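Local atomic coordinates of alpha,alpha-trehalose-phosphate synthase (UDP-forming) (Burkholderia multivorans, PDB entry 5UOF), a protein that is a family 20 glycosyltransferase of the GT-B fold, in which two Rossmann-like domains face each other across a cleft. Residues A149-G154 and A188-G193; A243-Q248 and E351-M356; A357-S362 and A378-A383. All blocks are in the same frame, centred on the assembly; numbering follows the deposited sequence.

Contact 1 (A149-G154 and A188-G193); sequences ALRELG and AYDVTG
In the N-terminal Rossmann-like domain of this GT-B protein, Arg151, in the last turn of helix 146-152, reaches across to Ala188 and Asp190 in the turn that leads into strand 191-194. The contact thus ties a helix flanking the sheet to the start of one of its parallel strands. Arg151 grips the carbonyl of Ala188 side-on: NE and NH2 both donate to Ala188 O, each 3.0 Å away, and the oxygen lies in the guanidinium plane. The N-H...O angles of 151° and 146° are those of a fork in which two donors share one acceptor. Chi1 (-57°) sets CG anti to the carbonyl carbon and 4.1 Å from Ala188 CB; the bend at chi2 then turns CD and the head toward Ala188 O. NH2 also forms a salt bridge with Asp190 OD2 at 2.9 Å, meeting that oxygen from above the carboxylate, whose plane is steeply inclined to the guanidinium. NH1 is held by the carbonyls of Val155 and Asn157, so bonds at all three nitrogens fix the rotation of the group. The aspartate has further partners, Arg226 at OD1 and the backbone N of Ile159 at OD2; its position between two arginines would be expected to favour the charged form. Beyond Arg151 the helix ends in a Schellman motif, with Gly154 at positive phi. There Gly154 N donates to Arg151 O at 2.9 Å, so the arginine whose side chain spans the contact also takes part in closing its own helix through its carbonyl.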
loop_
_atom_site.group_PDB
_atom_site.type_symbol
_atom_site.label_atom_id
_atom_site.label_comp_id
_atom_site.label_asym_id
_atom_site.label_seq_id
_atom_site.Cartn_x
_atom_site.Cartn_y
_atom_site.Cartn_z
ATOM N N ALA A 149 -19.058 -20.418 -4.265
ATOM C CA ALA A 149 -19.346 -21.497 -5.203
ATOM C C ALA A 149 -20.235 -22.557 -4.560
ATOM O O ALA A 149 -21.161 -23.071 -5.198
ATOM C CB ALA A 149 -18.040 -22.108 -5.705
ATOM N N LEU A 150 -19.977 -22.881 -3.288
ATOM C CA LEU A 150 -20.839 -23.831 -2.586
ATOM C C LEU A 150 -22.261 -23.290 -2.446
ATOM O O LEU A 150 -23.237 -24.032 -2.631
ATOM C CB LEU A 150 -20.250 -24.161 -1.211
ATOM C CG LEU A 150 -19.002 -25.049 -1.170
ATOM C CD1 LEU A 150 -18.467 -25.163 0.246
ATOM C CD2 LEU A 150 -19.279 -26.445 -1.732
ATOM N N ARG A 151 -22.402 -21.995 -2.128
ATOM C CA ARG A 151 -23.738 -21.412 -2.014
ATOM C C ARG A 151 -24.492 -21.532 -3.334
ATOM O O ARG A 151 -25.682 -21.867 -3.346
ATOM C CB ARG A 151 -23.669 -19.949 -1.582
ATOM C CG ARG A 151 -22.944 -19.683 -0.270
ATOM C CD ARG A 151 -23.603 -20.386 0.916
ATOM N NE ARG A 151 -22.909 -19.991 2.143
ATOM C CZ ARG A 151 -22.956 -20.652 3.295
ATOM N NH1 ARG A 151 -23.669 -21.769 3.408
ATOM N NH2 ARG A 151 -22.275 -20.190 4.340
ATOM N N GLU A 152 -23.807 -21.273 -4.458
ATOM C CA GLU A 152 -24.419 -21.443 -5.773
ATOM C C GLU A 152 -24.910 -22.866 -6.006
ATOM O O GLU A 152 -25.814 -23.079 -6.829
ATOM C CB GLU A 152 -23.426 -21.060 -6.871
ATOM C CG GLU A 152 -23.037 -19.585 -6.866
ATOM C CD GLU A 152 -24.103 -18.710 -7.487
ATOM O OE1 GLU A 152 -24.508 -18.991 -8.636
ATOM O OE2 GLU A 152 -24.547 -17.751 -6.824
ATOM N N LEU A 153 -24.339 -23.847 -5.313
ATOM C CA LEU A 153 -24.782 -25.229 -5.436
ATOM C C LEU A 153 -25.877 -25.586 -4.438
ATOM O O LEU A 153 -26.281 -26.750 -4.373
ATOM C CB LEU A 153 -23.592 -26.186 -5.265
ATOM C CG LEU A 153 -22.462 -26.008 -6.283
ATOM C CD1 LEU A 153 -21.271 -26.886 -5.944
ATOM C CD2 LEU A 153 -22.960 -26.297 -7.693
ATOM N N GLY A 154 -26.364 -24.620 -3.666
ATOM C CA GLY A 154 -27.391 -24.872 -2.682
ATOM C C GLY A 154 -26.897 -25.320 -1.323
ATOM O O GLY A 154 -27.715 -25.753 -0.504
ATOM N N ALA A 188 -19.882 -14.683 1.678
ATOM C CA ALA A 188 -20.602 -15.950 1.573
ATOM C C ALA A 188 -20.335 -16.873 2.756
ATOM O O ALA A 188 -21.116 -17.804 2.988
ATOM C CB ALA A 188 -20.232 -16.654 0.264
ATOM N N TYR A 189 -19.257 -16.629 3.502
ATOM C CA TYR A 189 -18.945 -17.371 4.717
ATOM C C TYR A 189 -19.802 -16.899 5.886
ATOM O O TYR A 189 -20.127 -15.716 6.006
ATOM C CB TYR A 189 -17.459 -17.207 5.076
ATOM C CG TYR A 189 -16.542 -17.794 4.032
ATOM C CD1 TYR A 189 -16.249 -19.156 4.035
ATOM C CD2 TYR A 189 -15.979 -16.994 3.027
ATOM C CE1 TYR A 189 -15.422 -19.718 3.077
ATOM C CE2 TYR A 189 -15.158 -17.550 2.051
ATOM C CZ TYR A 189 -14.893 -18.917 2.078
ATOM O OH TYR A 189 -14.090 -19.496 1.118
ATOM N N ASP A 190 -20.168 -17.845 6.763
ATOM C CA ASP A 190 -20.795 -17.464 8.023
ATOM C C ASP A 190 -19.782 -16.910 9.009
ATOM O O ASP A 190 -20.139 -16.092 9.865
ATOM C CB ASP A 190 -21.511 -18.658 8.645
ATOM C CG ASP A 190 -22.520 -19.246 7.712
ATOM O OD1 ASP A 190 -23.541 -18.573 7.459
ATOM O OD2 ASP A 190 -22.259 -20.348 7.193
ATOM N N VAL A 191 -18.530 -17.350 8.909
ATOM C CA VAL A 191 -17.440 -16.856 9.739
ATOM C C VAL A 191 -16.263 -16.531 8.830
ATOM O O VAL A 191 -15.834 -17.375 8.031
ATOM C CB VAL A 191 -17.016 -17.880 10.811
ATOM C CG1 VAL A 191 -15.904 -17.296 11.697
ATOM C CG2 VAL A 191 -18.219 -18.336 11.661
ATOM N N THR A 192 -15.753 -15.308 8.935
ATOM C CA THR A 192 -14.572 -14.873 8.197
ATOM C C THR A 192 -13.511 -14.486 9.218
ATOM O O THR A 192 -13.655 -13.472 9.910
ATOM C CB THR A 192 -14.917 -13.715 7.262
ATOM O OG1 THR A 192 -15.964 -14.132 6.374
ATOM C CG2 THR A 192 -13.719 -13.319 6.443
ATOM N N GLY A 193 -12.462 -15.295 9.319
ATOM C CA GLY A 193 -11.441 -15.122 10.335
ATOM C C GLY A 193 -10.146 -14.606 9.748
ATOM O O GLY A 193 -9.785 -14.938 8.614
#

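Contact 2 (A243-Q248 and E351-M356); sequences AQAAVQ and ERNLLM
Met356 and Ala246 meet where helix 239-248 lies against helix 352-361, two helices of the C-terminal Rossmann-like domain of the GT-B fold. The methionine begins at the interface and leaves it. Its CB sits 3.8 Å from Ala246 CB, a contact of two small groups that lets the backbones come close, with Met356 CA only 4.8 Å from Ala246 CA. CG lies anti to the carbonyl carbon, beside the backbone N (chi1 -53°), and a second bend at chi2 (-54°) leads the chain away from the alanine, SD running on to pack beside the side chain of Glu380 on helix 376-384. The terminal CE finishes over the guanidinium of Arg352, one turn earlier on the same helix, 3.4 Å above the plane and over its centre. That guanidinium is itself held in place, NE bonding to the carbonyl of Ser28 and NH1 forming a salt bridge with Glu380, so the methyl rests on a group whose orientation is already fixed. Back at the interface, the methyl of Ala246 also touches the backbone of Met356, its CB lying 3.6 Å from Met356 O. One residue earlier, Ala245 faces Asn353 in a different way. Its CB is almost equally distant from CG, OD1 and ND2 of the amide, which places the methyl above the amide plane and not at one end of it. No hydrogen bond joins the two segments; the helices are held here by close van der Waals contact of the alanine methyls with the CB and carbonyl O of Met356 and with the amide of Asn353. For that amide, Ala245 CB lies 3.6 Å from OD1 and 3.7 Å from ND2.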
loop_
_atom_site.group_PDB
_atom_site.type_symbol
_atom_site.label_atom_id
_atom_site.label_comp_id
_atom_site.label_asym_id
_atom_site.label_seq_id
_atom_site.Cartn_x
_atom_site.Cartn_y
_atom_site.Cartn_z
ATOM N N ALA A 243 10.106 -26.311 22.926
ATOM C CA ALA A 243 11.274 -26.254 23.801
ATOM C C ALA A 243 11.816 -27.650 24.070
ATOM O O ALA A 243 13.035 -27.869 24.058
ATOM C CB ALA A 243 10.921 -25.555 25.112
ATOM N N GLN A 244 10.922 -28.606 24.310
ATOM C CA GLN A 244 11.345 -29.983 24.549
ATOM C C GLN A 244 12.046 -30.558 23.326
ATOM O O GLN A 244 13.076 -31.237 23.446
ATOM C CB GLN A 244 10.136 -30.843 24.930
ATOM C CG GLN A 244 10.450 -32.319 25.102
ATOM C CD GLN A 244 9.202 -33.178 25.309
ATOM O OE1 GLN A 244 8.186 -32.994 24.638
ATOM N NE2 GLN A 244 9.279 -34.118 26.241
ATOM N N ALA A 245 11.502 -30.284 22.130
ATOM C CA ALA A 245 12.121 -30.771 20.902
ATOM C C ALA A 245 13.502 -30.167 20.709
ATOM O O ALA A 245 14.446 -30.869 20.328
ATOM C CB ALA A 245 11.234 -30.453 19.698
ATOM N N ALA A 246 13.634 -28.861 20.954
ATOM C CA ALA A 246 14.929 -28.209 20.802
ATOM C C ALA A 246 15.970 -28.884 21.688
ATOM O O ALA A 246 17.070 -29.214 21.229
ATOM C CB ALA A 246 14.801 -26.720 21.125
ATOM N N VAL A 247 15.622 -29.135 22.958
ATOM C CA VAL A 247 16.554 -29.791 23.875
ATOM C C VAL A 247 16.854 -31.207 23.407
ATOM O O VAL A 247 18.001 -31.667 23.457
ATOM C CB VAL A 247 15.978 -29.790 25.305
ATOM C CG1 VAL A 247 16.771 -30.747 26.228
ATOM C CG2 VAL A 247 15.971 -28.364 25.850
ATOM N N GLN A 248 15.826 -31.915 22.940
ATOM C CA GLN A 248 15.984 -33.303 22.506
ATOM C C GLN A 248 16.960 -33.423 21.346
ATOM O O GLN A 248 17.656 -34.440 21.209
ATOM C CB GLN A 248 14.630 -33.886 22.103
ATOM C CG GLN A 248 13.748 -34.326 23.265
ATOM C CD GLN A 248 12.341 -34.703 22.819
ATOM O OE1 GLN A 248 11.987 -34.565 21.644
ATOM N NE2 GLN A 248 11.531 -35.171 23.760
ATOM N N GLU A 351 15.621 -30.364 9.000
ATOM C CA GLU A 351 14.601 -30.886 9.904
ATOM C C GLU A 351 14.123 -29.808 10.865
ATOM O O GLU A 351 14.920 -29.029 11.392
ATOM C CB GLU A 351 15.149 -32.045 10.730
ATOM C CG GLU A 351 15.205 -33.376 10.071
ATOM C CD GLU A 351 15.613 -34.427 11.079
ATOM O OE1 GLU A 351 14.870 -34.622 12.066
ATOM O OE2 GLU A 351 16.699 -35.016 10.913
ATOM N N ARG A 352 12.815 -29.800 11.117
ATOM C CA ARG A 352 12.226 -28.766 11.956
ATOM C C ARG A 352 12.854 -28.746 13.340
ATOM O O ARG A 352 13.171 -27.676 13.866
ATOM C CB ARG A 352 10.720 -28.983 12.055
ATOM C CG ARG A 352 10.016 -28.075 13.037
ATOM C CD ARG A 352 8.528 -28.378 13.013
ATOM N NE ARG A 352 7.805 -27.690 14.071
ATOM C CZ ARG A 352 7.380 -26.435 13.987
ATOM N NH1 ARG A 352 7.615 -25.727 12.886
ATOM N NH2 ARG A 352 6.721 -25.891 15.002
ATOM N N ASN A 353 13.048 -29.916 13.947
ATOM C CA ASN A 353 13.568 -29.929 15.312
ATOM C C ASN A 353 15.024 -29.492 15.364
ATOM O O ASN A 353 15.474 -28.964 16.389
ATOM C CB ASN A 353 13.394 -31.310 15.930
ATOM C CG ASN A 353 11.963 -31.587 16.310
ATOM O OD1 ASN A 353 11.085 -30.745 16.111
ATOM N ND2 ASN A 353 11.714 -32.768 16.861
ATOM N N LEU A 354 15.772 -29.713 14.279
ATOM C CA LEU A 354 17.121 -29.163 14.186
ATOM C C LEU A 354 17.095 -27.639 14.200
ATOM O O LEU A 354 17.904 -27.003 14.886
ATOM C CB LEU A 354 17.803 -29.684 12.919
ATOM C CG LEU A 354 19.328 -29.692 12.859
ATOM C CD1 LEU A 354 19.900 -30.617 13.926
ATOM C CD2 LEU A 354 19.805 -30.101 11.475
ATOM N N LEU A 355 16.177 -27.030 13.434
ATOM C CA LEU A 355 16.054 -25.576 13.452
ATOM C C LEU A 355 15.780 -25.072 14.861
ATOM O O LEU A 355 16.320 -24.038 15.272
ATOM C CB LEU A 355 14.941 -25.104 12.510
ATOM C CG LEU A 355 15.121 -25.302 11.005
ATOM C CD1 LEU A 355 13.935 -24.696 10.264
ATOM C CD2 LEU A 355 16.429 -24.690 10.521
ATOM N N MET A 356 14.930 -25.780 15.612
ATOM C CA MET A 356 14.657 -25.348 16.980
ATOM C C MET A 356 15.926 -25.402 17.825
ATOM O O MET A 356 16.193 -24.488 18.618
ATOM C CB MET A 356 13.548 -26.197 17.611
ATOM C CG MET A 356 12.240 -26.283 16.781
ATOM S SD MET A 356 11.567 -24.658 16.350
ATOM C CE MET A 356 10.360 -25.103 15.107
#

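Contact 3 (A357-S362 and A378-A383); sequences AFFRMS and AKEYVA. With NA (sodium ion), chain C.
One face of the Phe359 ring is covered by Tyr381 CB, and the edge of the Tyr381 ring is turned toward that phenyl group in an offset edge-to-face pair, centroids 5.5 Å apart and planes at 63°. Phe359 CD1 and Ser362 OG both lie at the edge of the tyrosine ring, in its plane. The rings join helices 352-361 and 376-384, which precede and follow strand 364-367 in the Rossmann-like domain; the second forms the crossover to strand 392-396. CG of Tyr381 stands anti to the backbone N (chi1 -177°), which carries the ring past Phe359 to Ser362, where OH donates to Ser362 OG at 2.9 Å. Ser362 OG in turn donates to Phe359 O at 2.8 Å, a relay that ties the tyrosine to a carbonyl of the last helical turn. The same carbonyl accepts a bond from Gln385 NE2. Two other carbonyls here hold a sodium ion, which Gln385 OE1 and two waters also bind. Its distances to the protein backbone are 2.4 Å from Arg360 O and 2.3 Å from Ser362 O.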
loop_
_atom_site.group_PDB
_atom_site.type_symbol
_atom_site.label_atom_id
_atom_site.label_comp_id
_atom_site.label_asym_id
_atom_site.label_seq_id
_atom_site.Cartn_x
_atom_site.Cartn_y
_atom_site.Cartn_z
ATOM N N ALA A 357 16.732 -26.458 17.651
ATOM C CA ALA A 357 18.010 -26.529 18.355
ATOM C C ALA A 357 18.947 -25.401 17.927
ATOM O O ALA A 357 19.686 -24.858 18.761
ATOM C CB ALA A 357 18.661 -27.899 18.136
ATOM N N PHE A 358 18.936 -25.028 16.639
ATOM C CA PHE A 358 19.721 -23.868 16.216
ATOM C C PHE A 358 19.205 -22.602 16.887
ATOM O O PHE A 358 19.993 -21.752 17.320
ATOM C CB PHE A 358 19.671 -23.673 14.696
ATOM C CG PHE A 358 20.235 -24.809 13.885
ATOM C CD1 PHE A 358 21.135 -25.713 14.415
ATOM C CD2 PHE A 358 19.857 -24.945 12.551
ATOM C CE1 PHE A 358 21.645 -26.750 13.629
ATOM C CE2 PHE A 358 20.355 -25.965 11.768
ATOM C CZ PHE A 358 21.241 -26.878 12.306
ATOM N N PHE A 359 17.877 -22.433 16.929
ATOM C CA PHE A 359 17.318 -21.273 17.616
ATOM C C PHE A 359 17.764 -21.243 19.070
ATOM O O PHE A 359 18.133 -20.188 19.599
ATOM C CB PHE A 359 15.787 -21.296 17.564
ATOM C CG PHE A 359 15.198 -21.086 16.194
ATOM C CD1 PHE A 359 15.921 -20.478 15.183
ATOM C CD2 PHE A 359 13.897 -21.506 15.930
ATOM C CE1 PHE A 359 15.352 -20.280 13.928
ATOM C CE2 PHE A 359 13.326 -21.311 14.690
ATOM C CZ PHE A 359 14.052 -20.708 13.683
ATOM N N ARG A 360 17.722 -22.388 19.740
ATOM C CA ARG A 360 18.068 -22.385 21.156
ATOM C C ARG A 360 19.524 -21.979 21.364
ATOM O O ARG A 360 19.840 -21.253 22.309
ATOM C CB ARG A 360 17.795 -23.753 21.779
ATOM C CG ARG A 360 17.940 -23.767 23.322
ATOM C CD ARG A 360 17.400 -25.093 23.855
ATOM N NE ARG A 360 17.326 -25.216 25.320
ATOM C CZ ARG A 360 16.219 -25.026 26.043
ATOM N NH1 ARG A 360 15.082 -24.662 25.462
ATOM N NH2 ARG A 360 16.239 -25.223 27.359
ATOM N N MET A 361 20.423 -22.430 20.481
ATOM C CA MET A 361 21.850 -22.113 20.566
ATOM C C MET A 361 22.107 -20.632 20.354
ATOM O O MET A 361 23.045 -20.061 20.920
ATOM C CB MET A 361 22.623 -22.913 19.511
ATOM C CG MET A 361 24.115 -22.630 19.446
ATOM S SD MET A 361 24.969 -23.439 18.068
ATOM C CE MET A 361 23.850 -24.788 17.742
ATOM N N SER A 362 21.293 -20.006 19.514
ATOM C CA SER A 362 21.559 -18.642 19.083
ATOM C C SER A 362 21.264 -17.626 20.187
ATOM O O SER A 362 20.562 -17.893 21.161
ATOM C CB SER A 362 20.721 -18.315 17.859
ATOM O OG SER A 362 19.382 -18.112 18.259
ATOM N N ALA A 378 8.971 -16.414 14.265
ATOM C CA ALA A 378 9.160 -15.570 15.447
ATOM C C ALA A 378 8.694 -16.278 16.720
ATOM O O ALA A 378 9.374 -16.232 17.750
ATOM C CB ALA A 378 8.429 -14.237 15.271
ATOM N N LYS A 379 7.548 -16.965 16.659
ATOM C CA LYS A 379 7.034 -17.642 17.843
ATOM C C LYS A 379 7.872 -18.872 18.171
ATOM O O LYS A 379 8.159 -19.142 19.349
ATOM C CB LYS A 379 5.560 -18.015 17.626
ATOM C CG LYS A 379 4.670 -16.778 17.359
ATOM C CD LYS A 379 3.189 -17.103 17.414
ATOM C CE LYS A 379 2.338 -15.808 17.378
ATOM N NZ LYS A 379 0.859 -16.079 17.483
ATOM N N GLU A 380 8.270 -19.623 17.139
ATOM C CA GLU A 380 9.147 -20.778 17.323
ATOM C C GLU A 380 10.485 -20.367 17.915
ATOM O O GLU A 380 11.056 -21.097 18.742
ATOM C CB GLU A 380 9.378 -21.486 15.992
ATOM C CG GLU A 380 8.130 -22.149 15.440
ATOM C CD GLU A 380 8.214 -22.433 13.948
ATOM O OE1 GLU A 380 9.271 -22.178 13.341
ATOM O OE2 GLU A 380 7.217 -22.926 13.384
ATOM N N TYR A 381 11.008 -19.210 17.494
ATOM C CA TYR A 381 12.273 -18.738 18.041
ATOM C C TYR A 381 12.173 -18.556 19.554
ATOM O O TYR A 381 13.005 -19.069 20.313
ATOM C CB TYR A 381 12.706 -17.427 17.361
ATOM C CG TYR A 381 14.049 -17.032 17.906
ATOM C CD1 TYR A 381 15.205 -17.617 17.412
ATOM C CD2 TYR A 381 14.151 -16.153 18.983
ATOM C CE1 TYR A 381 16.441 -17.315 17.954
ATOM C CE2 TYR A 381 15.390 -15.824 19.523
ATOM C CZ TYR A 381 16.532 -16.424 19.006
ATOM O OH TYR A 381 17.762 -16.140 19.553
ATOM N N VAL A 382 11.150 -17.833 20.013
ATOM C CA VAL A 382 10.979 -17.612 21.450
ATOM C C VAL A 382 10.799 -18.942 22.167
ATOM O O VAL A 382 11.441 -19.217 23.191
ATOM C CB VAL A 382 9.785 -16.674 21.703
ATOM C CG1 VAL A 382 9.454 -16.585 23.196
ATOM C CG2 VAL A 382 10.059 -15.285 21.122
ATOM N N ALA A 383 9.916 -19.792 21.632
ATOM C CA ALA A 383 9.608 -21.049 22.313
ATOM C C ALA A 383 10.839 -21.935 22.471
ATOM O O ALA A 383 10.897 -22.764 23.390
ATOM C CB ALA A 383 8.511 -21.796 21.548
HETATM NA NA NA C . 19.423 -18.984 22.832
HETATM O O HOH W 1 18.880 -20.058 24.953
HETATM O O HOH W 2 20.736 -17.372 24.282
#

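Contacts 2 and 3 are buried neighbours in the C-terminal domain, their centres 9 Å apart, and both use helix 352-361, which packs against helix 239-248 and helix 376-384. They touch directly, Val247 CG2 packing on Arg360 CZ at 3.4 Å. Contact 1 lies on the opposite side of the chain's centre, its own centre about 39 Å from either of theirs, and is only partly buried. The chemistry follows place: at contact 1 a charged side chain links a helix to the turn before a strand, contact 2 relies on methyl groups without a hydrogen bond, and contact 3 combines aromatic packing with a hydroxyl relay beside a bound sodium ion.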